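Local coordinates for protein nitrite oxidoreductase subunit A (Kuenenia stuttgartiensis, PDB 7B04) that belongs to the molybdopterin oxidoreductase family and holds a molybdenum atom, two MD1 groups and an iron/sulfur cluster, at residues E613-N618 / I1094-K1099; H531-T536 / R1061-P1066; T221-G226 / R265-Y270. All blocks are in the same frame, centred on the assembly; numbering follows the deposited sequence.

All three contacts are buried, so they differ in chemistry more than in depth. Interaction 1 and interaction 2 are packing contacts between loops and short helical segments, built from aliphatic and aromatic groups, and each carries residues that reach an MD1. Their centres lie about 8 Å apart, and they are joined where Lys1099 N probably bonds His531 O. Interaction 3 is a strand pairing at the border of a mixed sheet and relies on backbone hydrogen bonds, extended by the Asn269 amide and by Trp267 packing. It adjoins interaction 1 through Ser268, whose hydroxyl probably bonds Val614 N and Glu613, and through Trp267, which packs on Val614 and Trp617. Interactions 2 and 3 do not touch.

Interaction 1: residues E613-N618 / I1094-K1099. With MD1 (phosphoric acid 4-(2-amino-4-oxo-3,4,5,6,-tetrahydro-pteridin-6-yl)-2-hydroxy-3,4-dimercapto-but-3-en-yl ester guanylate ester), chain C.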
loop_
_atom_site.group_PDB
_atom_site.type_symbol
_atom_site.label_atom_id
_atom_site.label_comp_id
_atom_site.label_asym_id
_atom_site.label_seq_id
_atom_site.Cartn_x
_atom_site.Cartn_y
_atom_site.Cartn_z
ATOM N N GLU B 613 -3.837 -28.681 -9.772
ATOM C CA GLU B 613 -3.450 -27.767 -8.708
ATOM C C GLU B 613 -1.947 -27.521 -8.740
ATOM O O GLU B 613 -1.155 -28.452 -8.904
ATOM C CB GLU B 613 -3.857 -28.317 -7.342
ATOM C CG GLU B 613 -4.406 -27.264 -6.408
ATOM C CD GLU B 613 -3.386 -26.221 -6.027
ATOM O OE1 GLU B 613 -2.190 -26.554 -6.001
ATOM O OE2 GLU B 613 -3.776 -25.067 -5.766
ATOM N N VAL B 614 -1.563 -26.253 -8.577
ATOM C CA VAL B 614 -0.155 -25.879 -8.673
ATOM C C VAL B 614 0.663 -26.445 -7.512
ATOM O O VAL B 614 1.855 -26.735 -7.674
ATOM C CB VAL B 614 -0.035 -24.344 -8.749
ATOM C CG1 VAL B 614 1.422 -23.907 -8.778
ATOM C CG2 VAL B 614 -0.780 -23.810 -9.962
ATOM N N ALA B 615 0.048 -26.634 -6.338
ATOM C CA ALA B 615 0.818 -26.982 -5.142
ATOM C C ALA B 615 1.593 -28.283 -5.305
ATOM O O ALA B 615 2.611 -28.479 -4.634
ATOM C CB ALA B 615 -0.091 -27.073 -3.920
ATOM N N TYR B 616 1.128 -29.186 -6.171
ATOM C CA TYR B 616 1.872 -30.421 -6.397
ATOM C C TYR B 616 3.261 -30.123 -6.944
ATOM O O TYR B 616 4.245 -30.746 -6.529
ATOM C CB TYR B 616 1.095 -31.338 -7.339
ATOM C CG TYR B 616 -0.214 -31.803 -6.750
ATOM C CD1 TYR B 616 -0.247 -32.811 -5.797
ATOM C CD2 TYR B 616 -1.414 -31.221 -7.131
ATOM C CE1 TYR B 616 -1.440 -33.234 -5.248
ATOM C CE2 TYR B 616 -2.614 -31.637 -6.587
ATOM C CZ TYR B 616 -2.620 -32.644 -5.646
ATOM O OH TYR B 616 -3.809 -33.061 -5.099
ATOM N N TRP B 617 3.362 -29.163 -7.863
ATOM C CA TRP B 617 4.670 -28.671 -8.283
ATOM C C TRP B 617 5.460 -28.144 -7.090
ATOM O O TRP B 617 6.636 -28.480 -6.909
ATOM C CB TRP B 617 4.504 -27.587 -9.347
ATOM C CG TRP B 617 5.723 -26.755 -9.523
ATOM C CD1 TRP B 617 6.880 -27.115 -10.150
ATOM C CD2 TRP B 617 5.921 -25.419 -9.052
ATOM N NE1 TRP B 617 7.785 -26.083 -10.104
ATOM C CE2 TRP B 617 7.221 -25.029 -9.435
ATOM C CE3 TRP B 617 5.126 -24.512 -8.347
ATOM C CZ2 TRP B 617 7.739 -23.776 -9.137
ATOM C CZ3 TRP B 617 5.644 -23.268 -8.052
ATOM C CH2 TRP B 617 6.938 -22.912 -8.449
ATOM N N ASN B 618 4.825 -27.303 -6.266
ATOM C CA ASN B 618 5.473 -26.760 -5.077
ATOM C C ASN B 618 5.860 -27.844 -4.080
ATOM O O ASN B 618 6.728 -27.610 -3.231
ATOM C CB ASN B 618 4.552 -25.750 -4.395
ATOM C CG ASN B 618 5.298 -24.797 -3.478
ATOM O OD1 ASN B 618 4.715 -23.861 -2.934
ATOM N ND2 ASN B 618 6.595 -25.027 -3.308
ATOM N N ILE B 1094 -5.923 -28.505 -3.066
ATOM C CA ILE B 1094 -4.930 -28.116 -2.065
ATOM C C ILE B 1094 -4.917 -26.607 -1.895
ATOM O O ILE B 1094 -4.815 -25.851 -2.871
ATOM C CB ILE B 1094 -3.522 -28.603 -2.438
ATOM C CG1 ILE B 1094 -3.362 -30.103 -2.226
ATOM C CG2 ILE B 1094 -2.501 -27.922 -1.572
ATOM C CD1 ILE B 1094 -1.880 -30.564 -2.279
ATOM N N ASN B 1095 -5.001 -26.165 -0.642
ATOM C CA ASN B 1095 -4.979 -24.752 -0.281
ATOM C C ASN B 1095 -3.668 -24.491 0.449
ATOM O O ASN B 1095 -3.508 -24.874 1.613
ATOM C CB ASN B 1095 -6.167 -24.402 0.601
ATOM C CG ASN B 1095 -6.697 -23.016 0.325
ATOM O OD1 ASN B 1095 -7.260 -22.754 -0.738
ATOM N ND2 ASN B 1095 -6.506 -22.110 1.275
ATOM N N THR B 1096 -2.718 -23.875 -0.247
ATOM C CA THR B 1096 -1.362 -23.761 0.270
ATOM C C THR B 1096 -1.320 -22.897 1.523
ATOM O O THR B 1096 -2.099 -21.949 1.690
ATOM C CB THR B 1096 -0.437 -23.178 -0.778
ATOM O OG1 THR B 1096 -0.746 -21.791 -0.953
ATOM C CG2 THR B 1096 -0.575 -23.947 -2.083
ATOM N N VAL B 1097 -0.391 -23.240 2.412
ATOM C CA VAL B 1097 -0.261 -22.572 3.705
ATOM C C VAL B 1097 1.172 -22.103 3.925
ATOM O O VAL B 1097 2.048 -22.916 4.258
ATOM C CB VAL B 1097 -0.708 -23.517 4.828
ATOM C CG1 VAL B 1097 -2.200 -23.588 4.831
ATOM C CG2 VAL B 1097 -0.091 -24.928 4.644
ATOM N N PRO B 1098 1.462 -20.808 3.769
ATOM C CA PRO B 1098 2.829 -20.342 4.045
ATOM C C PRO B 1098 3.109 -20.101 5.515
ATOM O O PRO B 1098 4.286 -20.037 5.898
ATOM C CB PRO B 1098 2.928 -19.035 3.242
ATOM C CG PRO B 1098 1.777 -19.070 2.288
ATOM C CD PRO B 1098 0.698 -19.805 3.007
ATOM N N LYS B 1099 2.077 -19.982 6.347
ATOM C CA LYS B 1099 2.254 -19.646 7.754
ATOM C C LYS B 1099 2.497 -20.852 8.654
ATOM O O LYS B 1099 2.833 -20.665 9.831
ATOM C CB LYS B 1099 1.048 -18.848 8.252
ATOM C CG LYS B 1099 0.932 -17.516 7.537
ATOM C CD LYS B 1099 -0.206 -16.662 8.048
ATOM C CE LYS B 1099 -0.254 -15.356 7.269
ATOM N NZ LYS B 1099 -1.301 -14.432 7.767
HETATM P PB MD1 C . 0.623 -13.364 -8.015
HETATM O O3B MD1 C . 0.986 -11.808 -7.623
HETATM O O1B MD1 C . 1.883 -14.027 -8.514
HETATM O O2B MD1 C . -0.410 -13.366 -9.117
HETATM O O3A MD1 C . 0.023 -14.220 -6.735
HETATM C C10 MD1 C . -0.543 -13.590 -5.622
HETATM C C11 MD1 C . -0.157 -14.379 -4.336
HETATM O O11 MD1 C . 1.119 -13.680 -3.654
HETATM C C12 MD1 C . -1.194 -14.483 -3.504
HETATM S S12 MD1 C . -2.731 -13.602 -3.907
HETATM C C13 MD1 C . -1.234 -15.314 -2.188
HETATM S S13 MD1 C . -2.821 -15.211 -1.307
HETATM C C14 MD1 C . -0.199 -16.128 -1.568
HETATM N N15 MD1 C . 0.254 -15.305 -0.271
HETATM C C16 MD1 C . 1.475 -15.695 0.319
HETATM C C15 MD1 C . 1.820 -15.170 1.667
HETATM O O14 MD1 C . 1.065 -14.448 2.226
HETATM N N17 MD1 C . 3.105 -15.552 2.310
HETATM C C17 MD1 C . 4.090 -16.487 1.576
HETATM N N16 MD1 C . 5.341 -16.863 2.207
HETATM N N18 MD1 C . 3.751 -17.029 0.209
HETATM C C20 MD1 C . 2.512 -16.676 -0.431
HETATM N N8 MD1 C . 2.250 -17.201 -1.706
HETATM C C7 MD1 C . 0.906 -16.702 -2.414
HETATM P PA MD1 C . 1.436 -10.675 -8.737
HETATM O O1A MD1 C . 1.066 -9.293 -8.258
HETATM O O2A MD1 C . 2.924 -10.770 -8.902
HETATM O "O5'" MD1 C . 0.803 -10.929 -10.234
HETATM C "C5'" MD1 C . 0.958 -9.881 -11.151
HETATM C "C4'" MD1 C . 2.183 -10.145 -12.094
HETATM O "O4'" MD1 C . 1.747 -9.960 -13.575
HETATM C "C1'" MD1 C . 2.301 -8.565 -13.996
HETATM N N9 MD1 C . 1.247 -7.747 -14.658
HETATM C C4 MD1 C . 0.786 -8.134 -15.835
HETATM N N3 MD1 C . 1.127 -9.304 -16.685
HETATM C C2 MD1 C . 0.447 -9.489 -17.959
HETATM N N2 MD1 C . 0.784 -10.629 -18.780
HETATM N N1 MD1 C . -0.554 -8.554 -18.406
HETATM C C6 MD1 C . -0.877 -7.432 -17.583
HETATM O O6 MD1 C . -1.698 -6.660 -17.946
HETATM C C5 MD1 C . -0.158 -7.240 -16.241
HETATM N N7 MD1 C . -0.258 -6.309 -15.298
HETATM C C8 MD1 C . 0.611 -6.613 -14.309
HETATM C "C2'" MD1 C . 2.707 -8.013 -12.924
HETATM O "O2'" MD1 C . 3.886 -7.197 -13.193
HETATM C "C3'" MD1 C . 3.092 -9.265 -11.909
HETATM O "O3'" MD1 C . 4.402 -9.791 -12.274
#
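Glu613 OE2 is hydrogen-bonded to Thr271 OG1 and, weakly, to Ser268 OG, and these two hydroxyls hold the carboxylate beside Ile1094 O. The carboxylate oxygen and the carbonyl are both acceptors and make no bond with each other, so Glu613 meets Ile1094 through contact alone. The bend at chi2 (-65°) turns CD and OE2 toward the Ile1094 carbonyl. The rest of the contact is apolar. Ala615, in helix 615-618, offers a single methyl, small enough for two partners to close on it: Ile1094 CG2 is 3.5 Å from Ala615 CB, and Thr1096 CG2 is 3.7 Å from the same Ala615 atom. The other arm of Ile1094 puts CD1 over a face of the Tyr616 ring, 4.3 Å from its centroid, in a CH-pi contact displaced toward the rim. Thr1096 suits its place by being two-sided: with chi1 at 71° its methyl meets Ala615 while OG1 hydrogen-bonds Lys661 NZ and Trp272 O. Further along, Pro1098 CB packs 3.3 Å from C17 of MD1 in chain C, and the extended Lys1099 forms a salt bridge to O1A of the other MD1. Glu613 OE2 and Thr1096 OG1 find their partners outside the two segments; what 613-618 and 1094-1099 share directly is methyl and ring contact, and 1094-1099 goes on to touch both MD1 groups.

Interaction 2: residues H531-T536 / R1061-P1066. With MD1 (phosphoric acid 4-(2-amino-4-oxo-3,4,5,6,-tetrahydro-pteridin-6-yl)-2-hydroxy-3,4-dimercapto-but-3-en-yl ester guanylate ester), chain D.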
loop_
_atom_site.group_PDB
_atom_site.type_symbol
_atom_site.label_atom_id
_atom_site.label_comp_id
_atom_site.label_asym_id
_atom_site.label_seq_id
_atom_site.Cartn_x
_atom_site.Cartn_y
_atom_site.Cartn_z
ATOM N N HIS B 531 -4.031 -19.569 5.904
ATOM C CA HIS B 531 -2.676 -19.988 5.571
ATOM C C HIS B 531 -2.052 -20.846 6.668
ATOM O O HIS B 531 -0.823 -20.911 6.783
ATOM C CB HIS B 531 -1.805 -18.768 5.273
ATOM C CG HIS B 531 -2.046 -18.173 3.920
ATOM N ND1 HIS B 531 -1.470 -16.988 3.515
ATOM C CD2 HIS B 531 -2.794 -18.603 2.877
ATOM C CE1 HIS B 531 -1.854 -16.713 2.281
ATOM N NE2 HIS B 531 -2.660 -17.677 1.872
ATOM N N TYR B 532 -2.881 -21.522 7.463
ATOM C CA TYR B 532 -2.436 -22.556 8.386
ATOM C C TYR B 532 -3.063 -23.888 7.993
ATOM O O TYR B 532 -4.110 -23.936 7.339
ATOM C CB TYR B 532 -2.789 -22.206 9.837
ATOM C CG TYR B 532 -2.003 -21.040 10.391
ATOM C CD1 TYR B 532 -0.691 -21.201 10.819
ATOM C CD2 TYR B 532 -2.574 -19.780 10.488
ATOM C CE1 TYR B 532 0.029 -20.136 11.327
ATOM C CE2 TYR B 532 -1.862 -18.712 10.993
ATOM C CZ TYR B 532 -0.563 -18.893 11.411
ATOM O OH TYR B 532 0.141 -17.823 11.914
ATOM N N PHE B 533 -2.403 -24.973 8.413
ATOM C CA PHE B 533 -2.746 -26.312 7.937
ATOM C C PHE B 533 -4.209 -26.641 8.191
ATOM O O PHE B 533 -4.914 -27.126 7.297
ATOM C CB PHE B 533 -1.841 -27.347 8.599
ATOM C CG PHE B 533 -2.006 -28.734 8.057
ATOM C CD1 PHE B 533 -1.349 -29.122 6.902
ATOM C CD2 PHE B 533 -2.816 -29.654 8.703
ATOM C CE1 PHE B 533 -1.495 -30.402 6.402
ATOM C CE2 PHE B 533 -2.967 -30.933 8.208
ATOM C CZ PHE B 533 -2.306 -31.309 7.057
ATOM N N HIS B 534 -4.693 -26.366 9.396
ATOM C CA HIS B 534 -6.042 -26.766 9.785
ATOM C C HIS B 534 -7.044 -25.658 9.520
ATOM O O HIS B 534 -8.022 -25.478 10.255
ATOM C CB HIS B 534 -6.051 -27.191 11.251
ATOM C CG HIS B 534 -5.265 -28.436 11.510
ATOM N ND1 HIS B 534 -5.694 -29.683 11.108
ATOM C CD2 HIS B 534 -4.066 -28.625 12.109
ATOM C CE1 HIS B 534 -4.796 -30.587 11.456
ATOM N NE2 HIS B 534 -3.798 -29.971 12.065
ATOM N N ALA B 535 -6.781 -24.868 8.474
ATOM C CA ALA B 535 -7.745 -23.857 8.042
ATOM C C ALA B 535 -9.113 -24.478 7.766
ATOM O O ALA B 535 -10.153 -23.879 8.077
ATOM C CB ALA B 535 -7.213 -23.122 6.800
ATOM N N THR B 536 -9.122 -25.687 7.205
ATOM C CA THR B 536 -10.372 -26.396 6.931
ATOM C C THR B 536 -11.241 -26.500 8.173
ATOM O O THR B 536 -12.445 -26.217 8.128
ATOM C CB THR B 536 -10.064 -27.806 6.403
ATOM O OG1 THR B 536 -9.205 -27.726 5.264
ATOM C CG2 THR B 536 -11.352 -28.523 5.995
ATOM N N ARG B 1061 7.136 -23.381 3.256
ATOM C CA ARG B 1061 7.049 -24.739 2.739
ATOM C C ARG B 1061 5.628 -25.061 2.307
ATOM O O ARG B 1061 4.658 -24.441 2.754
ATOM C CB ARG B 1061 7.497 -25.753 3.795
ATOM C CG ARG B 1061 7.121 -27.174 3.514
ATOM C CD ARG B 1061 7.502 -28.217 4.517
ATOM N NE ARG B 1061 7.265 -29.457 3.804
ATOM C CZ ARG B 1061 8.151 -29.993 2.980
ATOM N NH1 ARG B 1061 9.338 -29.423 2.819
ATOM N NH2 ARG B 1061 7.852 -31.092 2.317
ATOM N N ASP B 1062 5.522 -26.065 1.438
ATOM C CA ASP B 1062 4.245 -26.573 0.980
ATOM C C ASP B 1062 3.800 -27.729 1.866
ATOM O O ASP B 1062 4.604 -28.585 2.246
ATOM C CB ASP B 1062 4.353 -27.043 -0.467
ATOM C CG ASP B 1062 3.035 -27.507 -1.014
ATOM O OD1 ASP B 1062 2.111 -26.672 -1.092
ATOM O OD2 ASP B 1062 2.918 -28.702 -1.353
ATOM N N TRP B 1063 2.510 -27.749 2.186
ATOM C CA TRP B 1063 1.899 -28.800 2.992
ATOM C C TRP B 1063 0.769 -29.428 2.190
ATOM O O TRP B 1063 -0.119 -28.719 1.707
ATOM C CB TRP B 1063 1.387 -28.238 4.319
ATOM C CG TRP B 1063 2.490 -27.850 5.255
ATOM C CD1 TRP B 1063 3.025 -26.606 5.425
ATOM C CD2 TRP B 1063 3.196 -28.715 6.151
ATOM N NE1 TRP B 1063 4.020 -26.644 6.372
ATOM C CE2 TRP B 1063 4.144 -27.927 6.833
ATOM C CE3 TRP B 1063 3.118 -30.081 6.442
ATOM C CZ2 TRP B 1063 5.005 -28.460 7.788
ATOM C CZ3 TRP B 1063 3.974 -30.607 7.391
ATOM C CH2 TRP B 1063 4.906 -29.798 8.053
ATOM N N SER B 1064 0.814 -30.750 2.032
ATOM C CA SER B 1064 -0.206 -31.488 1.285
ATOM C C SER B 1064 -1.294 -31.953 2.249
ATOM O O SER B 1064 -1.124 -32.944 2.961
ATOM C CB SER B 1064 0.420 -32.663 0.545
ATOM O OG SER B 1064 -0.525 -33.277 -0.312
ATOM N N MET B 1065 -2.423 -31.255 2.258
ATOM C CA MET B 1065 -3.514 -31.591 3.169
ATOM C C MET B 1065 -4.262 -32.830 2.695
ATOM O O MET B 1065 -4.750 -32.847 1.562
ATOM C CB MET B 1065 -4.498 -30.443 3.280
ATOM C CG MET B 1065 -4.043 -29.348 4.183
ATOM S SD MET B 1065 -2.700 -28.442 3.426
ATOM C CE MET B 1065 -2.803 -26.978 4.418
ATOM N N PRO B 1066 -4.376 -33.874 3.517
ATOM C CA PRO B 1066 -5.305 -34.961 3.174
ATOM C C PRO B 1066 -6.750 -34.497 3.089
ATOM O O PRO B 1066 -7.524 -35.044 2.294
ATOM C CB PRO B 1066 -5.100 -35.969 4.315
ATOM C CG PRO B 1066 -3.768 -35.623 4.908
ATOM C CD PRO B 1066 -3.644 -34.140 4.764
HETATM P PB MD1 D . -5.388 -11.216 4.462
HETATM O O3B MD1 D . -4.101 -12.132 4.928
HETATM O O1B MD1 D . -5.560 -10.063 5.421
HETATM O O2B MD1 D . -6.635 -12.067 4.469
HETATM O O3A MD1 D . -5.106 -10.644 2.940
HETATM C C10 MD1 D . -5.085 -11.517 1.843
HETATM C C11 MD1 D . -5.648 -10.772 0.598
HETATM O O11 MD1 D . -5.178 -9.248 0.765
HETATM C C12 MD1 D . -5.289 -11.424 -0.518
HETATM S S12 MD1 D . -5.248 -13.239 -0.494
HETATM C C13 MD1 D . -4.938 -10.800 -1.895
HETATM S S13 MD1 D . -4.507 -11.970 -3.213
HETATM C C14 MD1 D . -4.865 -9.398 -2.206
HETATM N N15 MD1 D . -3.622 -8.869 -1.342
HETATM C C16 MD1 D . -3.582 -7.468 -1.235
HETATM C C15 MD1 D . -2.309 -6.701 -1.297
HETATM O O14 MD1 D . -1.278 -7.265 -1.449
HETATM N N17 MD1 D . -2.348 -5.219 -1.169
HETATM C C17 MD1 D . -3.696 -4.488 -0.970
HETATM N N16 MD1 D . -3.723 -3.043 -0.848
HETATM N N18 MD1 D . -4.990 -5.266 -0.904
HETATM C C20 MD1 D . -4.971 -6.701 -1.029
HETATM N N8 MD1 D . -6.146 -7.474 -0.971
HETATM C C7 MD1 D . -6.147 -8.615 -2.100
HETATM P PA MD1 D . -3.042 -11.723 6.124
HETATM O O1A MD1 D . -1.796 -12.556 5.954
HETATM O O2A MD1 D . -2.708 -10.258 5.990
HETATM O "O5'" MD1 D . -3.671 -12.003 7.622
HETATM C "C5'" MD1 D . -4.488 -11.036 8.210
HETATM C "C4'" MD1 D . -4.262 -10.972 9.761
HETATM O "O4'" MD1 D . -4.424 -12.371 10.436
HETATM C "C1'" MD1 D . -3.219 -12.423 11.416
HETATM N N9 MD1 D . -2.864 -13.818 11.787
HETATM C C4 MD1 D . -3.692 -14.530 12.544
HETATM N N3 MD1 D . -5.017 -14.207 13.149
HETATM C C2 MD1 D . -5.718 -15.207 13.951
HETATM N N2 MD1 D . -7.008 -14.892 14.538
HETATM N N1 MD1 D . -5.129 -16.508 14.157
HETATM C C6 MD1 D . -3.858 -16.810 13.574
HETATM O O6 MD1 D . -3.369 -17.875 13.738
HETATM C C5 MD1 D . -3.128 -15.754 12.735
HETATM N N7 MD1 D . -1.963 -15.773 12.094
HETATM C C8 MD1 D . -1.787 -14.575 11.502
HETATM C "C2'" MD1 D . -2.302 -11.879 10.724
HETATM O "O2'" MD1 D . -1.204 -11.438 11.574
HETATM C "C3'" MD1 D . -3.072 -10.583 10.029
HETATM O "O3'" MD1 D . -3.132 -9.476 10.974
#
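Phe533 is the hub of this contact, pressing its ring against Met1065. Met1065 CG stands over one face of the ring, 3.9 Å from the centroid and 26° off the normal, a CH-pi contact. The sulfur follows obliquely, SD being 4.5 Å from the same centroid, which makes a Met-aromatic pair. The bend at chi2 of Met1065 (71°) carries the thioether along the phenyl ring, and its CE ends near the Phe533 backbone. Trp1063 CB approaches the ring edge, 3.9 Å from Phe533 CD1, and Pro1066 CD lies 3.9 Å from Phe533 CZ. The flexible thioether can follow the curve of the ring, and the rigid proline gives a flat apolar surface. Thr886 of helix 882-887 also touches Phe533, and with it Trp1063 and Pro1066. In the next shell, a type I beta turn from Tyr532 to Ala535 shapes the backbone, closed by Ala535 N bonding Tyr532 O at 3.0 Å, with His534 at the N-cap of helix 535-541. Tyr532, whose CB points away from 1061-1066, donates from OH to N7 of MD1 in chain D at 2.9 Å. The arrangement is a Met-aromatic cluster at a type I turn whose Tyr532 lines the guanine end of the MD1 pocket, in a protein of the molybdopterin oxidoreductase family.

Interaction 3: residues T221-G226 / R265-Y270; sequences TFKGRG and RNWSNY
Three backbone hydrogen bonds join Phe222, Gly224, Arg265 and Trp267 in parallel register: Arg265 N to Phe222 O at 3.1 Å, Gly224 N to Arg265 O at 3.1 Å, and Trp267 N to Gly224 O at 3.2 Å. Beyond the regular pairing, the side-chain amide of Asn269 takes over. Asn269 ND2 donates to Gly226 O at 2.7 Å, while its OD1 faces the edge of the Arg225 guanidinium, where the modelled NE bond is too short to trust. Apolar contact centres on Trp267, whose broad indole suits a long aliphatic partner: Lys223 CB sits over the five-membered ring, 3.8 Å from its centroid, and Arg225 CB meets Trp267 CB. The amine of Lys223 goes on to Glu612, Ser644 and Thr646. The two strands belong to a beta-alpha-beta unit whose helix 238-254 packs on Phe222 and Asn266. Strand 222-226 pairs in turn with strand 648-652, and strand 265-266 is outermost in the mixed sheet within this chain.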
loop_
_atom_site.group_PDB
_atom_site.type_symbol
_atom_site.label_atom_id
_atom_site.label_comp_id
_atom_site.label_asym_id
_atom_site.label_seq_id
_atom_site.Cartn_x
_atom_site.Cartn_y
_atom_site.Cartn_z
ATOM N N THR B 221 2.103 -33.004 -19.877
ATOM C CA THR B 221 3.274 -32.440 -19.230
ATOM C C THR B 221 3.384 -30.938 -19.454
ATOM O O THR B 221 4.237 -30.295 -18.834
ATOM C CB THR B 221 4.549 -33.128 -19.731
ATOM O OG1 THR B 221 4.576 -33.115 -21.162
ATOM C CG2 THR B 221 4.593 -34.574 -19.256
ATOM N N PHE B 222 2.554 -30.370 -20.330
ATOM C CA PHE B 222 2.489 -28.927 -20.511
ATOM C C PHE B 222 1.550 -28.341 -19.470
ATOM O O PHE B 222 0.399 -28.775 -19.344
ATOM C CB PHE B 222 2.000 -28.546 -21.909
ATOM C CG PHE B 222 1.977 -27.054 -22.166
ATOM C CD1 PHE B 222 3.038 -26.433 -22.801
ATOM C CD2 PHE B 222 0.897 -26.275 -21.770
ATOM C CE1 PHE B 222 3.023 -25.071 -23.044
ATOM C CE2 PHE B 222 0.879 -24.912 -22.010
ATOM C CZ PHE B 222 1.943 -24.311 -22.647
ATOM N N LYS B 223 2.035 -27.352 -18.737
ATOM C CA LYS B 223 1.248 -26.704 -17.701
ATOM C C LYS B 223 1.050 -25.250 -18.102
ATOM O O LYS B 223 2.003 -24.463 -18.120
ATOM C CB LYS B 223 1.942 -26.833 -16.350
ATOM C CG LYS B 223 1.651 -28.148 -15.635
ATOM C CD LYS B 223 2.216 -29.377 -16.304
ATOM C CE LYS B 223 1.707 -30.627 -15.607
ATOM N NZ LYS B 223 2.069 -30.658 -14.154
ATOM N N GLY B 224 -0.188 -24.900 -18.423
ATOM C CA GLY B 224 -0.511 -23.552 -18.829
ATOM C C GLY B 224 -1.387 -22.858 -17.814
ATOM O O GLY B 224 -2.522 -23.268 -17.555
ATOM N N ARG B 225 -0.857 -21.808 -17.205
ATOM C CA ARG B 225 -1.558 -21.081 -16.162
ATOM C C ARG B 225 -1.947 -19.701 -16.660
ATOM O O ARG B 225 -1.073 -18.910 -17.023
ATOM C CB ARG B 225 -0.682 -20.944 -14.922
ATOM C CG ARG B 225 -1.244 -19.965 -13.908
ATOM C CD ARG B 225 -0.887 -20.363 -12.482
ATOM N NE ARG B 225 -1.564 -19.491 -11.532
ATOM C CZ ARG B 225 -1.023 -19.014 -10.419
ATOM N NH1 ARG B 225 0.221 -19.313 -10.092
ATOM N NH2 ARG B 225 -1.738 -18.223 -9.634
ATOM N N GLY B 226 -3.242 -19.414 -16.688
ATOM C CA GLY B 226 -3.651 -18.034 -16.831
ATOM C C GLY B 226 -3.709 -17.459 -15.437
ATOM O O GLY B 226 -4.562 -17.878 -14.647
ATOM N N ARG B 265 -2.732 -28.900 -19.374
ATOM C CA ARG B 265 -3.386 -28.917 -18.078
ATOM C C ARG B 265 -3.480 -27.512 -17.499
ATOM O O ARG B 265 -2.474 -26.795 -17.404
ATOM C CB ARG B 265 -2.652 -29.847 -17.132
ATOM C CG ARG B 265 -3.102 -31.270 -17.341
ATOM C CD ARG B 265 -2.620 -32.153 -16.252
ATOM N NE ARG B 265 -3.608 -32.234 -15.183
ATOM C CZ ARG B 265 -3.625 -33.188 -14.260
ATOM N NH1 ARG B 265 -4.559 -33.190 -13.316
ATOM N NH2 ARG B 265 -2.694 -34.135 -14.273
ATOM N N ASN B 266 -4.700 -27.115 -17.149
ATOM C CA ASN B 266 -4.957 -25.785 -16.624
ATOM C C ASN B 266 -4.504 -25.711 -15.171
ATOM O O ASN B 266 -4.931 -26.511 -14.329
ATOM C CB ASN B 266 -6.443 -25.467 -16.733
ATOM C CG ASN B 266 -6.959 -25.516 -18.153
ATOM O OD1 ASN B 266 -6.193 -25.399 -19.110
ATOM N ND2 ASN B 266 -8.266 -25.719 -18.299
ATOM N N TRP B 267 -3.586 -24.793 -14.895
ATOM C CA TRP B 267 -3.065 -24.617 -13.545
ATOM C C TRP B 267 -3.975 -23.698 -12.739
ATOM O O TRP B 267 -4.453 -22.672 -13.243
ATOM C CB TRP B 267 -1.641 -24.064 -13.594
ATOM C CG TRP B 267 -0.674 -25.152 -13.364
ATOM C CD1 TRP B 267 -0.940 -26.483 -13.450
ATOM C CD2 TRP B 267 0.711 -25.036 -13.022
ATOM N NE1 TRP B 267 0.185 -27.206 -13.164
ATOM C CE2 TRP B 267 1.217 -26.343 -12.907
ATOM C CE3 TRP B 267 1.570 -23.958 -12.800
ATOM C CZ2 TRP B 267 2.544 -26.605 -12.583
ATOM C CZ3 TRP B 267 2.893 -24.220 -12.472
ATOM C CH2 TRP B 267 3.365 -25.535 -12.371
ATOM N N SER B 268 -4.193 -24.064 -11.481
ATOM C CA SER B 268 -5.159 -23.379 -10.643
ATOM C C SER B 268 -4.572 -22.073 -10.109
ATOM O O SER B 268 -3.353 -21.856 -10.102
ATOM C CB SER B 268 -5.584 -24.287 -9.482
ATOM O OG SER B 268 -4.452 -24.711 -8.738
ATOM N N ASN B 269 -5.462 -21.197 -9.651
ATOM C CA ASN B 269 -5.069 -19.903 -9.107
ATOM C C ASN B 269 -5.516 -19.697 -7.670
ATOM O O ASN B 269 -4.691 -19.367 -6.809
ATOM C CB ASN B 269 -5.629 -18.775 -9.991
ATOM C CG ASN B 269 -4.970 -18.723 -11.350
ATOM O OD1 ASN B 269 -3.749 -18.731 -11.460
ATOM N ND2 ASN B 269 -5.784 -18.668 -12.400
ATOM N N TYR B 270 -6.804 -19.897 -7.389
ATOM C CA TYR B 270 -7.361 -19.546 -6.086
ATOM C C TYR B 270 -6.726 -20.380 -4.982
ATOM O O TYR B 270 -6.251 -19.844 -3.975
ATOM C CB TYR B 270 -8.878 -19.742 -6.125
ATOM C CG TYR B 270 -9.660 -19.155 -4.968
ATOM C CD1 TYR B 270 -9.344 -17.912 -4.444
ATOM C CD2 TYR B 270 -10.753 -19.829 -4.439
ATOM C CE1 TYR B 270 -10.081 -17.366 -3.409
ATOM C CE2 TYR B 270 -11.493 -19.292 -3.404
ATOM C CZ TYR B 270 -11.148 -18.062 -2.887
ATOM O OH TYR B 270 -11.880 -17.526 -1.852
#